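Local coordinates for ABC transporter substrate binding protein (Ribose) (Agrobacterium vitis, PDB 5DKV) that binds alpha-D-tagatopyranose and probably serves as the sugar-binding component of an ABC transporter, at residues 39-44 against 277-282; 303-308 against 315-320; 152-157 against 190-195; 163-168 against 180-185. All coordinates share one frame; numbering follows the deposited sequence.

Contact 1 of 4, residues 39-44 against 277-282; sequences DAFYIT and AEIGYY. With T6T (alpha-D-tagatopyranose), chain E.
Ala277 and Thr44 meet where the first turns of two helices come together. CA of Ala277 lies 3.6 Å from the backbone O of Thr44, a CH-O contact bent to 131° at the hydrogen. The methyl groups follow: CG2 of Thr44 is 4.1 Å from CB of Ala277. The Thr44 hydroxyl bonds within its own helix, and CG2 is the branch that meets Ala277. With OG1 beside the backbone N (chi1 -55°), the hydroxyl donates to Ala40 O at 2.8 Å. That oxygen also takes the amide of Thr44, and the two donors reach it from opposite faces of the carbonyl plane. The backbone N of Ala323 also bonds to Thr44 OG1.

The fold is that of a periplasmic sugar-binding protein of the solute-binding protein 2 family. Helix 40-56 starts at the sugar pocket, and helix 276-291 packs beside its first turns. Asp39 is the N-cap of helix 40-56. Its OD1 accepts from Phe41 N and also from O1 of the tagatose, while OD2 takes the sugar O2 at 2.7 Å.

Ile279 makes the second hydrophobic contact. Its CD1 stands 3.9 Å from Phe41 CZ, and the two side chains are nearly perpendicular. Phe41 has CG anti to its backbone N (chi1 174°), which carries the ring between Ile279 and the ligand. Sugar O4 lies over one ring face, toward the rim. Asp116 and Gln274, both pocket residues, also touch Phe41.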
loop_
_atom_site.group_PDB
_atom_site.type_symbol
_atom_site.label_atom_id
_atom_site.label_comp_id
_atom_site.label_asym_id
_atom_site.label_seq_id
_atom_site.Cartn_x
_atom_site.Cartn_y
_atom_site.Cartn_z
ATOM N N ASP A 39 -10.363 3.753 -0.445
ATOM C CA ASP A 39 -9.344 2.761 -0.707
ATOM C C ASP A 39 -9.331 1.906 0.545
ATOM O O ASP A 39 -9.054 2.391 1.632
ATOM C CB ASP A 39 -7.988 3.449 -0.983
ATOM C CG ASP A 39 -6.827 2.479 -1.218
ATOM O OD1 ASP A 39 -6.880 1.303 -0.786
ATOM O OD2 ASP A 39 -5.825 2.918 -1.841
ATOM N N ALA A 40 -9.674 0.636 0.388
ATOM C CA ALA A 40 -9.825 -0.265 1.522
ATOM C C ALA A 40 -8.543 -0.374 2.352
ATOM O O ALA A 40 -8.608 -0.595 3.556
ATOM C CB ALA A 40 -10.261 -1.644 1.030
ATOM N N PHE A 41 -7.396 -0.171 1.721
ATOM C CA PHE A 41 -6.133 -0.188 2.452
ATOM C C PHE A 41 -6.110 0.931 3.487
ATOM O O PHE A 41 -5.821 0.713 4.674
ATOM C CB PHE A 41 -4.953 -0.037 1.505
ATOM C CG PHE A 41 -3.610 0.094 2.189
ATOM C CD1 PHE A 41 -2.953 -1.006 2.662
ATOM C CD2 PHE A 41 -2.992 1.329 2.294
ATOM C CE1 PHE A 41 -1.717 -0.907 3.260
ATOM C CE2 PHE A 41 -1.743 1.453 2.903
ATOM C CZ PHE A 41 -1.101 0.335 3.400
ATOM N N TYR A 42 -6.430 2.139 3.049
ATOM C CA TYR A 42 -6.373 3.275 3.961
ATOM C C TYR A 42 -7.540 3.247 4.948
ATOM O O TYR A 42 -7.431 3.732 6.073
ATOM C CB TYR A 42 -6.336 4.585 3.183
ATOM C CG TYR A 42 -5.031 4.755 2.418
ATOM C CD1 TYR A 42 -3.802 4.861 3.103
ATOM C CD2 TYR A 42 -4.997 4.779 1.042
ATOM C CE1 TYR A 42 -2.613 4.984 2.420
ATOM C CE2 TYR A 42 -3.784 4.894 0.352
ATOM C CZ TYR A 42 -2.608 4.999 1.046
ATOM O OH TYR A 42 -1.455 5.124 0.309
ATOM N N ILE A 43 -8.666 2.701 4.522
ATOM C CA ILE A 43 -9.818 2.587 5.412
ATOM C C ILE A 43 -9.473 1.662 6.555
ATOM O O ILE A 43 -9.810 1.939 7.710
ATOM C CB ILE A 43 -11.062 2.112 4.623
ATOM C CG1 ILE A 43 -11.512 3.240 3.705
ATOM C CG2 ILE A 43 -12.214 1.672 5.541
ATOM C CD1 ILE A 43 -12.512 2.813 2.637
ATOM N N THR A 44 -8.787 0.565 6.248
ATOM C CA THR A 44 -8.384 -0.398 7.268
ATOM C C THR A 44 -7.256 0.161 8.139
ATOM O O THR A 44 -7.249 -0.054 9.348
ATOM C CB THR A 44 -7.971 -1.723 6.613
ATOM O OG1 THR A 44 -9.053 -2.164 5.790
ATOM C CG2 THR A 44 -7.679 -2.771 7.640
ATOM N N ALA A 277 -4.015 -2.221 9.257
ATOM C CA ALA A 277 -4.432 -1.842 10.600
ATOM C C ALA A 277 -3.216 -1.756 11.514
ATOM O O ALA A 277 -3.120 -0.861 12.355
ATOM C CB ALA A 277 -5.482 -2.834 11.159
ATOM N N GLU A 278 -2.283 -2.685 11.329
ATOM C CA GLU A 278 -1.010 -2.681 12.064
ATOM C C GLU A 278 -0.232 -1.369 11.826
ATOM O O GLU A 278 0.328 -0.766 12.740
ATOM C CB GLU A 278 -0.208 -3.888 11.613
ATOM C CG GLU A 278 1.010 -4.231 12.403
ATOM C CD GLU A 278 1.661 -5.495 11.905
ATOM O OE1 GLU A 278 0.946 -6.498 11.620
ATOM O OE2 GLU A 278 2.918 -5.488 11.808
ATOM N N ILE A 279 -0.207 -0.919 10.575
ATOM C CA ILE A 279 0.448 0.332 10.234
ATOM C C ILE A 279 -0.191 1.502 10.945
ATOM O O ILE A 279 0.509 2.329 11.540
ATOM C CB ILE A 279 0.437 0.561 8.706
ATOM C CG1 ILE A 279 1.286 -0.520 8.033
ATOM C CG2 ILE A 279 0.957 1.958 8.364
ATOM C CD1 ILE A 279 1.163 -0.498 6.525
ATOM N N GLY A 280 -1.522 1.589 10.896
ATOM C CA GLY A 280 -2.231 2.618 11.584
ATOM C C GLY A 280 -2.032 2.605 13.083
ATOM O O GLY A 280 -1.866 3.663 13.703
ATOM N N TYR A 281 -2.105 1.409 13.646
ATOM C CA TYR A 281 -2.020 1.187 15.086
ATOM C C TYR A 281 -0.663 1.649 15.590
ATOM O O TYR A 281 -0.574 2.437 16.533
ATOM C CB TYR A 281 -2.241 -0.291 15.388
ATOM C CG TYR A 281 -2.501 -0.614 16.840
ATOM C CD1 TYR A 281 -3.787 -0.796 17.301
ATOM C CD2 TYR A 281 -1.453 -0.750 17.747
ATOM C CE1 TYR A 281 -4.028 -1.100 18.629
ATOM C CE2 TYR A 281 -1.692 -1.056 19.078
ATOM C CZ TYR A 281 -2.977 -1.241 19.505
ATOM O OH TYR A 281 -3.218 -1.544 20.837
ATOM N N TYR A 282 0.399 1.168 14.949
ATOM C CA TYR A 282 1.744 1.524 15.390
ATOM C C TYR A 282 2.050 2.972 15.080
ATOM O O TYR A 282 2.785 3.620 15.808
ATOM C CB TYR A 282 2.786 0.592 14.782
ATOM C CG TYR A 282 2.913 -0.679 15.599
ATOM C CD1 TYR A 282 2.048 -1.750 15.408
ATOM C CD2 TYR A 282 3.876 -0.791 16.586
ATOM C CE1 TYR A 282 2.151 -2.894 16.175
ATOM C CE2 TYR A 282 3.970 -1.942 17.383
ATOM C CZ TYR A 282 3.119 -2.988 17.161
ATOM O OH TYR A 282 3.239 -4.124 17.927
HETATM O O3 T6T E . -1.366 -0.746 -2.107
HETATM C C3 T6T E . -1.891 0.246 -1.236
HETATM C C4 T6T E . -0.797 1.116 -0.787
HETATM O O4 T6T E . 0.182 0.311 -0.032
HETATM C C5 T6T E . -0.162 1.778 -1.930
HETATM O O5 T6T E . 0.833 2.726 -1.507
HETATM C C6 T6T E . -1.156 2.601 -2.732
HETATM O O6 T6T E . -2.266 1.748 -3.140
HETATM C C2 T6T E . -2.908 1.112 -2.003
HETATM O O2 T6T E . -3.418 2.064 -1.101
HETATM C C1 T6T E . -4.005 0.359 -2.646
HETATM O O1 T6T E . -4.768 -0.350 -1.722
#

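Contact 2 of 4, residues 303-308 against 315-320; sequences GFTVIN and PAVARF
Thr305 sets its hydroxyl over the ring of Phe320, where strand 299-307 meets the C-terminal segment of the chain. The strand belongs to the mixed sheet of this periplasmic binding protein fold. It runs antiparallel to strand 270-273 and parallel to strand 137-140. After a short connection the chain returns as helix 315-318, which packs against the same strand.

The tight part is built from Thr305, Ile307, Val317 and Phe320. Thr305 and Ile307 are two residues apart on the strand, and both start toward the helix. Val317 CG1 sits against both of them, 3.8 Å from Ile307 CG1 and 4.0 Å from Thr305 CG2. This branch is anti to the backbone N of Val317 (chi1 177°). Ile307 and Val317 run alongside one another in opposite senses. Ile307 is the buried member, and Ala255 and Ile321 also touch it. Val306 packs on the other face of the sheet, against Phe270 and Ile148.

The solvent side is looser. Pro315, Ala316 and Arg319 are all exposed. The Arg319 side chain curls back, and NE donates to Ala316 O at 2.9 Å with an N-H...O angle of 134°. The guanidinium then lies against Phe320, with CE2 of the ring 3.4 Å above its plane.

Phe320 also stacks with His275. The polar partner of Thr305 OG1 is His275 NE2; the ring of Phe320 is a packing neighbour. The Thr305 and Phe320 side chains are set roughly square to each other, and OG1 lies 3.4 Å above the Phe320 ring plane, over its centre.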
loop_
_atom_site.group_PDB
_atom_site.type_symbol
_atom_site.label_atom_id
_atom_site.label_comp_id
_atom_site.label_asym_id
_atom_site.label_seq_id
_atom_site.Cartn_x
_atom_site.Cartn_y
_atom_site.Cartn_z
ATOM N N GLY A 303 4.094 -6.808 8.205
ATOM C CA GLY A 303 4.203 -8.020 7.402
ATOM C C GLY A 303 3.141 -8.247 6.350
ATOM O O GLY A 303 2.314 -7.382 6.093
ATOM N N PHE A 304 3.194 -9.432 5.746
ATOM C CA PHE A 304 2.229 -9.841 4.742
ATOM C C PHE A 304 1.518 -11.105 5.195
ATOM O O PHE A 304 2.052 -11.909 5.971
ATOM C CB PHE A 304 2.897 -10.114 3.397
ATOM C CG PHE A 304 3.668 -8.971 2.869
ATOM C CD1 PHE A 304 3.007 -7.868 2.378
ATOM C CD2 PHE A 304 5.040 -8.996 2.846
ATOM C CE1 PHE A 304 3.707 -6.801 1.879
ATOM C CE2 PHE A 304 5.737 -7.953 2.348
ATOM C CZ PHE A 304 5.077 -6.843 1.869
ATOM N N THR A 305 0.297 -11.256 4.704
ATOM C CA THR A 305 -0.453 -12.498 4.803
ATOM C C THR A 305 -0.788 -12.923 3.382
ATOM O O THR A 305 -1.498 -12.207 2.676
ATOM C CB THR A 305 -1.731 -12.325 5.632
ATOM O OG1 THR A 305 -1.395 -11.955 6.977
ATOM C CG2 THR A 305 -2.549 -13.613 5.673
ATOM N N VAL A 306 -0.268 -14.075 2.968
ATOM C CA VAL A 306 -0.546 -14.608 1.630
ATOM C C VAL A 306 -1.825 -15.445 1.692
ATOM O O VAL A 306 -1.906 -16.418 2.430
ATOM C CB VAL A 306 0.631 -15.426 1.112
ATOM C CG1 VAL A 306 0.356 -15.919 -0.315
ATOM C CG2 VAL A 306 1.921 -14.560 1.139
ATOM N N ILE A 307 -2.834 -15.013 0.937
ATOM C CA ILE A 307 -4.156 -15.617 0.950
ATOM C C ILE A 307 -4.351 -16.407 -0.340
ATOM O O ILE A 307 -4.085 -15.911 -1.443
ATOM C CB ILE A 307 -5.292 -14.548 1.111
ATOM C CG1 ILE A 307 -4.999 -13.636 2.302
ATOM C CG2 ILE A 307 -6.661 -15.247 1.295
ATOM C CD1 ILE A 307 -6.030 -12.506 2.501
ATOM N N ASN A 308 -4.780 -17.657 -0.199
ATOM C CA ASN A 308 -5.062 -18.503 -1.348
ATOM C C ASN A 308 -6.463 -19.102 -1.230
ATOM O O ASN A 308 -7.176 -18.823 -0.271
ATOM C CB ASN A 308 -4.007 -19.614 -1.462
ATOM C CG ASN A 308 -3.942 -20.491 -0.217
ATOM O OD1 ASN A 308 -4.930 -21.102 0.163
ATOM N ND2 ASN A 308 -2.771 -20.584 0.393
ATOM N N PRO A 315 -9.412 -18.832 10.049
ATOM C CA PRO A 315 -9.790 -17.575 10.724
ATOM C C PRO A 315 -8.669 -16.582 10.921
ATOM O O PRO A 315 -8.892 -15.373 10.793
ATOM C CB PRO A 315 -10.305 -18.049 12.095
ATOM C CG PRO A 315 -10.010 -19.555 12.167
ATOM C CD PRO A 315 -9.894 -20.023 10.759
ATOM N N ALA A 316 -7.493 -17.083 11.284
ATOM C CA ALA A 316 -6.324 -16.243 11.438
ATOM C C ALA A 316 -5.997 -15.512 10.137
ATOM O O ALA A 316 -5.295 -14.515 10.163
ATOM C CB ALA A 316 -5.132 -17.081 11.890
ATOM N N VAL A 317 -6.483 -16.027 9.004
ATOM C CA VAL A 317 -6.183 -15.424 7.691
ATOM C C VAL A 317 -7.264 -14.455 7.246
ATOM O O VAL A 317 -6.956 -13.334 6.827
ATOM C CB VAL A 317 -5.998 -16.526 6.599
ATOM C CG1 VAL A 317 -5.754 -15.916 5.255
ATOM C CG2 VAL A 317 -4.841 -17.427 6.965
ATOM N N ALA A 318 -8.527 -14.869 7.331
ATOM C CA ALA A 318 -9.635 -14.049 6.834
ATOM C C ALA A 318 -9.742 -12.697 7.541
ATOM O O ALA A 318 -10.260 -11.738 6.985
ATOM C CB ALA A 318 -10.945 -14.802 6.969
ATOM N N ARG A 319 -9.252 -12.640 8.765
ATOM C CA ARG A 319 -9.272 -11.397 9.527
ATOM C C ARG A 319 -8.382 -10.329 8.911
ATOM O O ARG A 319 -8.457 -9.161 9.311
ATOM C CB ARG A 319 -8.832 -11.654 10.952
ATOM C CG ARG A 319 -7.411 -12.140 11.075
ATOM C CD ARG A 319 -7.150 -12.646 12.490
ATOM N NE ARG A 319 -5.770 -13.094 12.690
ATOM C CZ ARG A 319 -4.861 -12.467 13.435
ATOM N NH1 ARG A 319 -5.152 -11.337 14.078
ATOM N NH2 ARG A 319 -3.641 -12.980 13.539
ATOM N N PHE A 320 -7.530 -10.717 7.953
ATOM C CA PHE A 320 -6.632 -9.756 7.275
ATOM C C PHE A 320 -7.256 -9.200 5.987
ATOM O O PHE A 320 -6.711 -8.270 5.357
ATOM C CB PHE A 320 -5.279 -10.401 6.968
ATOM C CG PHE A 320 -4.430 -10.595 8.189
ATOM C CD1 PHE A 320 -3.707 -9.531 8.702
ATOM C CD2 PHE A 320 -4.388 -11.817 8.845
ATOM C CE1 PHE A 320 -2.940 -9.690 9.829
ATOM C CE2 PHE A 320 -3.612 -11.986 9.987
ATOM C CZ PHE A 320 -2.891 -10.920 10.479
#

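Contact 3 of 4, residues 152-157 against 190-195; sequences SLALAI and PGITVL
Ile192 points from the edge strand of the sheet at the end of a helix, and its CD1 is met by Ala154 and Ile157. Strand 192-199 is outermost in the mixed sheet of this periplasmic binding protein fold. Helix 142-156 lies against the sheet in the half of the fold that also contains strand 161-167. The contact is hydrophobic packing of a helix end on a sheet edge.

The two isoleucines lie at an angle to one another and meet through their delta methyls. Ile157 CD1 is 3.8 Å from Ile192 CD1 and 4.0 Å from Ile192 CG1. Ile157 is the first residue beyond the helix to leave helical backbone angles, yet its amide still bonds to Leu153 O. Its CG1 lies between the backbone N and the carbonyl carbon (chi1 68°), a sterically crowded position. From there the side chain extends fully, with chi2 179°, and its end meets the Ile192 side chain. Ile192 is also extended at chi2. Its CG1, however, sits beside the backbone N and anti to the carbonyl carbon, with chi1 at -67°.

Ala154 brings no branch of its own. The helix presents its methyl, and the long Ile192 side chain crosses the gap between the backbones. The closest CA pair between the two segments, Ala154 and Ile192, is 7.8 Å apart.

Val163 of the neighbouring strand touches both isoleucines, and Asp159 touches both Ala154 and Ile192. Met186 of helix 173-186 also packs on Ile192. The shortest approach between the two segments is 3.7 Å, from Ala154 CB to Ile192 CD1.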
loop_
_atom_site.group_PDB
_atom_site.type_symbol
_atom_site.label_atom_id
_atom_site.label_comp_id
_atom_site.label_asym_id
_atom_site.label_seq_id
_atom_site.Cartn_x
_atom_site.Cartn_y
_atom_site.Cartn_z
ATOM N N SER A 152 5.236 -16.331 -6.047
ATOM C CA SER A 152 3.869 -16.852 -6.104
ATOM C C SER A 152 3.401 -17.023 -7.551
ATOM O O SER A 152 2.839 -18.055 -7.911
ATOM C CB SER A 152 2.904 -15.938 -5.347
ATOM O OG SER A 152 3.268 -15.828 -3.974
ATOM N N LEU A 153 3.628 -16.004 -8.373
ATOM C CA LEU A 153 3.233 -16.068 -9.776
ATOM C C LEU A 153 4.048 -17.104 -10.511
ATOM O O LEU A 153 3.516 -17.815 -11.360
ATOM C CB LEU A 153 3.363 -14.696 -10.455
ATOM C CG LEU A 153 2.792 -14.582 -11.870
ATOM C CD1 LEU A 153 1.306 -14.881 -11.880
ATOM C CD2 LEU A 153 3.064 -13.200 -12.453
ATOM N N ALA A 154 5.340 -17.214 -10.200
ATOM C CA ALA A 154 6.159 -18.212 -10.873
ATOM C C ALA A 154 5.614 -19.602 -10.579
ATOM O O ALA A 154 5.611 -20.482 -11.441
ATOM C CB ALA A 154 7.626 -18.098 -10.433
ATOM N N LEU A 155 5.170 -19.802 -9.343
ATOM C CA LEU A 155 4.582 -21.090 -8.953
ATOM C C LEU A 155 3.308 -21.352 -9.750
ATOM O O LEU A 155 3.080 -22.457 -10.274
ATOM C CB LEU A 155 4.280 -21.105 -7.450
ATOM C CG LEU A 155 3.684 -22.378 -6.865
ATOM C CD1 LEU A 155 4.710 -23.489 -6.917
ATOM C CD2 LEU A 155 3.231 -22.116 -5.430
ATOM N N ALA A 156 2.481 -20.324 -9.854
ATOM C CA ALA A 156 1.180 -20.453 -10.489
ATOM C C ALA A 156 1.304 -20.810 -11.976
ATOM O O ALA A 156 0.478 -21.569 -12.490
ATOM C CB ALA A 156 0.392 -19.172 -10.321
ATOM N N ILE A 157 2.343 -20.301 -12.643
ATOM C CA ILE A 157 2.517 -20.520 -14.086
ATOM C C ILE A 157 3.497 -21.660 -14.387
ATOM O O ILE A 157 3.850 -21.895 -15.541
ATOM C CB ILE A 157 2.977 -19.228 -14.813
ATOM C CG1 ILE A 157 4.407 -18.821 -14.418
ATOM C CG2 ILE A 157 1.956 -18.110 -14.571
ATOM C CD1 ILE A 157 4.908 -17.558 -15.135
ATOM N N PRO A 190 14.785 -18.225 -15.558
ATOM C CA PRO A 190 15.109 -18.017 -16.977
ATOM C C PRO A 190 13.993 -18.370 -17.965
ATOM O O PRO A 190 14.023 -17.884 -19.105
ATOM C CB PRO A 190 16.325 -18.925 -17.190
ATOM C CG PRO A 190 16.230 -19.954 -16.118
ATOM C CD PRO A 190 15.668 -19.228 -14.936
ATOM N N GLY A 191 13.036 -19.194 -17.554
ATOM C CA GLY A 191 11.949 -19.588 -18.438
ATOM C C GLY A 191 10.829 -18.560 -18.484
ATOM O O GLY A 191 9.906 -18.667 -19.284
ATOM N N ILE A 192 10.915 -17.550 -17.620
ATOM C CA ILE A 192 9.872 -16.526 -17.540
ATOM C C ILE A 192 10.294 -15.259 -18.267
ATOM O O ILE A 192 11.413 -14.773 -18.114
ATOM C CB ILE A 192 9.528 -16.223 -16.059
ATOM C CG1 ILE A 192 8.861 -17.452 -15.437
ATOM C CG2 ILE A 192 8.589 -15.003 -15.935
ATOM C CD1 ILE A 192 8.487 -17.302 -13.958
ATOM N N THR A 193 9.381 -14.742 -19.070
ATOM C CA THR A 193 9.576 -13.495 -19.789
ATOM C C THR A 193 8.737 -12.411 -19.138
ATOM O O THR A 193 7.526 -12.569 -19.002
ATOM C CB THR A 193 9.166 -13.631 -21.268
ATOM O OG1 THR A 193 9.923 -14.677 -21.891
ATOM C CG2 THR A 193 9.393 -12.322 -22.033
ATOM N N VAL A 194 9.375 -11.317 -18.738
ATOM C CA VAL A 194 8.642 -10.196 -18.174
ATOM C C VAL A 194 8.425 -9.155 -19.256
ATOM O O VAL A 194 9.369 -8.501 -19.717
ATOM C CB VAL A 194 9.380 -9.572 -16.970
ATOM C CG1 VAL A 194 8.572 -8.443 -16.364
ATOM C CG2 VAL A 194 9.637 -10.630 -15.907
ATOM N N LEU A 195 7.166 -9.009 -19.660
ATOM C CA LEU A 195 6.785 -8.028 -20.665
ATOM C C LEU A 195 6.741 -6.628 -20.029
ATOM O O LEU A 195 6.870 -6.486 -18.811
ATOM C CB LEU A 195 5.429 -8.381 -21.274
ATOM C CG LEU A 195 5.291 -9.789 -21.876
ATOM C CD1 LEU A 195 3.862 -10.015 -22.385
ATOM C CD2 LEU A 195 6.272 -10.011 -22.990
#

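Contact 4 of 4, residues 163-168 against 180-185; sequences VYVSNV and QGFKSE
The Phe182 ring receives Val163 at its edge and Val165 obliquely. CG2 of Val163 lies near the ring plane, 4.0 Å from CZ. CG2 of Val165 comes closer, 3.4 Å from CD1 and 3.6 Å from CE1. The ring of Phe225 also meets Phe182, with the two planes about 15° apart. Ala150 and Leu153 of helix 142-156 touch Phe182 too, so helix 142-156 and the sheet both pack on the ring.

Val165 and Phe182 approach from opposite directions, one from the strand and one from the helix. At chi1 177° the Phe182 ring extends from the helix away from its own amide N and onto Val165. Val165 offers CG2, the branch beside its own backbone N. Val163, two residues back, starts toward the helix as well, but its side chain runs obliquely to that of Phe182. Its CG2 reaches the far end of the ring, whereas Val165 meets the flank nearer the stem. The three touching residues are all buried.

Polar groups tie the strand end to the helix through residues between the segments. Asn167 ND2 bonds to Glu179 OE1 and to Thr175 O. Its OD1 accepts from Val168 N at 2.7 Å, with that donor above the carbonyl plane. Glu179 also forms a salt bridge with Lys183 NZ through its OE2.

Strand 161-167, helix 173-186 and strand 192-199 form a beta-alpha-beta unit, with the two strands parallel and adjacent. The inward face of the helix packs here on the first strand, as in the Rossmann-like lobes of periplasmic binding proteins.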
loop_
_atom_site.group_PDB
_atom_site.type_symbol
_atom_site.label_atom_id
_atom_site.label_comp_id
_atom_site.label_asym_id
_atom_site.label_seq_id
_atom_site.Cartn_x
_atom_site.Cartn_y
_atom_site.Cartn_z
ATOM N N VAL A 163 4.741 -12.946 -18.558
ATOM C CA VAL A 163 3.996 -12.231 -17.507
ATOM C C VAL A 163 4.249 -10.737 -17.647
ATOM O O VAL A 163 5.127 -10.322 -18.387
ATOM C CB VAL A 163 4.414 -12.668 -16.061
ATOM C CG1 VAL A 163 4.235 -14.152 -15.872
ATOM C CG2 VAL A 163 5.860 -12.281 -15.774
ATOM N N TYR A 164 3.486 -9.929 -16.917
ATOM C CA TYR A 164 3.792 -8.516 -16.803
ATOM C C TYR A 164 3.245 -7.987 -15.491
ATOM O O TYR A 164 2.394 -8.615 -14.864
ATOM C CB TYR A 164 3.223 -7.715 -17.983
ATOM C CG TYR A 164 1.725 -7.507 -17.944
ATOM C CD1 TYR A 164 0.866 -8.475 -18.395
ATOM C CD2 TYR A 164 1.183 -6.330 -17.445
ATOM C CE1 TYR A 164 -0.497 -8.292 -18.365
ATOM C CE2 TYR A 164 -0.191 -6.130 -17.417
ATOM C CZ TYR A 164 -1.025 -7.124 -17.873
ATOM O OH TYR A 164 -2.404 -6.980 -17.848
ATOM N N VAL A 165 3.762 -6.829 -15.094
ATOM C CA VAL A 165 3.300 -6.112 -13.926
ATOM C C VAL A 165 2.279 -5.039 -14.342
ATOM O O VAL A 165 2.543 -4.203 -15.224
ATOM C CB VAL A 165 4.460 -5.429 -13.186
ATOM C CG1 VAL A 165 3.943 -4.678 -11.928
ATOM C CG2 VAL A 165 5.568 -6.441 -12.806
ATOM N N SER A 166 1.121 -5.086 -13.704
ATOM C CA SER A 166 0.127 -4.052 -13.812
ATOM C C SER A 166 0.381 -3.135 -12.626
ATOM O O SER A 166 0.323 -3.575 -11.485
ATOM C CB SER A 166 -1.286 -4.661 -13.796
ATOM O OG SER A 166 -2.300 -3.694 -13.682
ATOM N N ASN A 167 0.726 -1.884 -12.900
ATOM C CA ASN A 167 1.130 -0.955 -11.855
ATOM C C ASN A 167 0.463 0.399 -11.986
ATOM O O ASN A 167 -0.283 0.658 -12.944
ATOM C CB ASN A 167 2.648 -0.795 -11.877
ATOM C CG ASN A 167 3.231 -0.530 -10.521
ATOM O OD1 ASN A 167 2.516 -0.224 -9.568
ATOM N ND2 ASN A 167 4.540 -0.666 -10.419
ATOM N N VAL A 168 0.711 1.260 -11.009
ATOM C CA VAL A 168 -0.010 2.521 -10.909
ATOM C C VAL A 168 0.602 3.599 -11.799
ATOM O O VAL A 168 0.033 3.968 -12.835
ATOM C CB VAL A 168 -0.038 2.995 -9.428
ATOM C CG1 VAL A 168 -0.782 4.307 -9.295
ATOM C CG2 VAL A 168 -0.711 1.955 -8.569
ATOM N N GLN A 180 10.220 -3.336 -8.510
ATOM C CA GLN A 180 11.649 -3.671 -8.471
ATOM C C GLN A 180 11.879 -5.058 -7.873
ATOM O O GLN A 180 12.703 -5.826 -8.374
ATOM C CB GLN A 180 12.440 -2.622 -7.694
ATOM C CG GLN A 180 12.603 -1.287 -8.433
ATOM C CD GLN A 180 13.346 -1.403 -9.773
ATOM O OE1 GLN A 180 14.476 -1.900 -9.841
ATOM N NE2 GLN A 180 12.707 -0.930 -10.842
ATOM N N GLY A 181 11.157 -5.384 -6.806
ATOM C CA GLY A 181 11.353 -6.666 -6.144
ATOM C C GLY A 181 10.861 -7.780 -7.038
ATOM O O GLY A 181 11.475 -8.842 -7.153
ATOM N N PHE A 182 9.738 -7.534 -7.703
ATOM C CA PHE A 182 9.191 -8.516 -8.619
ATOM C C PHE A 182 10.186 -8.801 -9.741
ATOM O O PHE A 182 10.450 -9.955 -10.065
ATOM C CB PHE A 182 7.872 -8.016 -9.206
ATOM C CG PHE A 182 7.259 -8.946 -10.223
ATOM C CD1 PHE A 182 7.589 -8.850 -11.567
ATOM C CD2 PHE A 182 6.310 -9.880 -9.826
ATOM C CE1 PHE A 182 7.007 -9.711 -12.502
ATOM C CE2 PHE A 182 5.713 -10.721 -10.730
ATOM C CZ PHE A 182 6.061 -10.641 -12.093
ATOM N N LYS A 183 10.722 -7.746 -10.350
ATOM C CA LYS A 183 11.608 -7.924 -11.499
ATOM C C LYS A 183 12.956 -8.532 -11.112
ATOM O O LYS A 183 13.517 -9.347 -11.866
ATOM C CB LYS A 183 11.830 -6.599 -12.230
ATOM C CG LYS A 183 10.599 -6.175 -13.044
ATOM C CD LYS A 183 10.825 -4.872 -13.800
ATOM C CE LYS A 183 9.701 -4.611 -14.807
ATOM N NZ LYS A 183 9.825 -3.257 -15.436
ATOM N N SER A 184 13.475 -8.152 -9.951
ATOM C CA SER A 184 14.736 -8.735 -9.507
ATOM C C SER A 184 14.573 -10.234 -9.205
ATOM O O SER A 184 15.456 -11.052 -9.517
ATOM C CB SER A 184 15.300 -7.970 -8.299
ATOM O OG SER A 184 14.445 -8.009 -7.180
ATOM N N GLU A 185 13.452 -10.613 -8.606
ATOM C CA GLU A 185 13.182 -12.031 -8.365
ATOM C C GLU A 185 12.986 -12.767 -9.693
ATOM O O GLU A 185 13.578 -13.818 -9.910
ATOM C CB GLU A 185 11.957 -12.196 -7.442
ATOM C CG GLU A 185 11.432 -13.644 -7.264
ATOM C CD GLU A 185 12.403 -14.613 -6.577
ATOM O OE1 GLU A 185 12.528 -15.777 -7.061
ATOM O OE2 GLU A 185 13.004 -14.238 -5.540
#

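How the contacts relate
Along the chain, contact 4 is nested within the loop closed by contact 3, and both lie within the long loop closed by contact 1. Contact 2 follows after contact 1 closes. Contacts 3 and 4 have centres 11 Å apart and touch, since strands 161-167 and 192-199 are neighbours in the sheet. Contact 2 reaches the same sheet through strand 299-307, with its centre about 22 Å from that of contact 4. Helix 276-291 of contact 1 is followed in the chain by that strand, and the two centres are 15 Å apart. Contact 1 lines the sugar pocket, while contacts 3 and 4 pack helices on one end of the sheet, away from it.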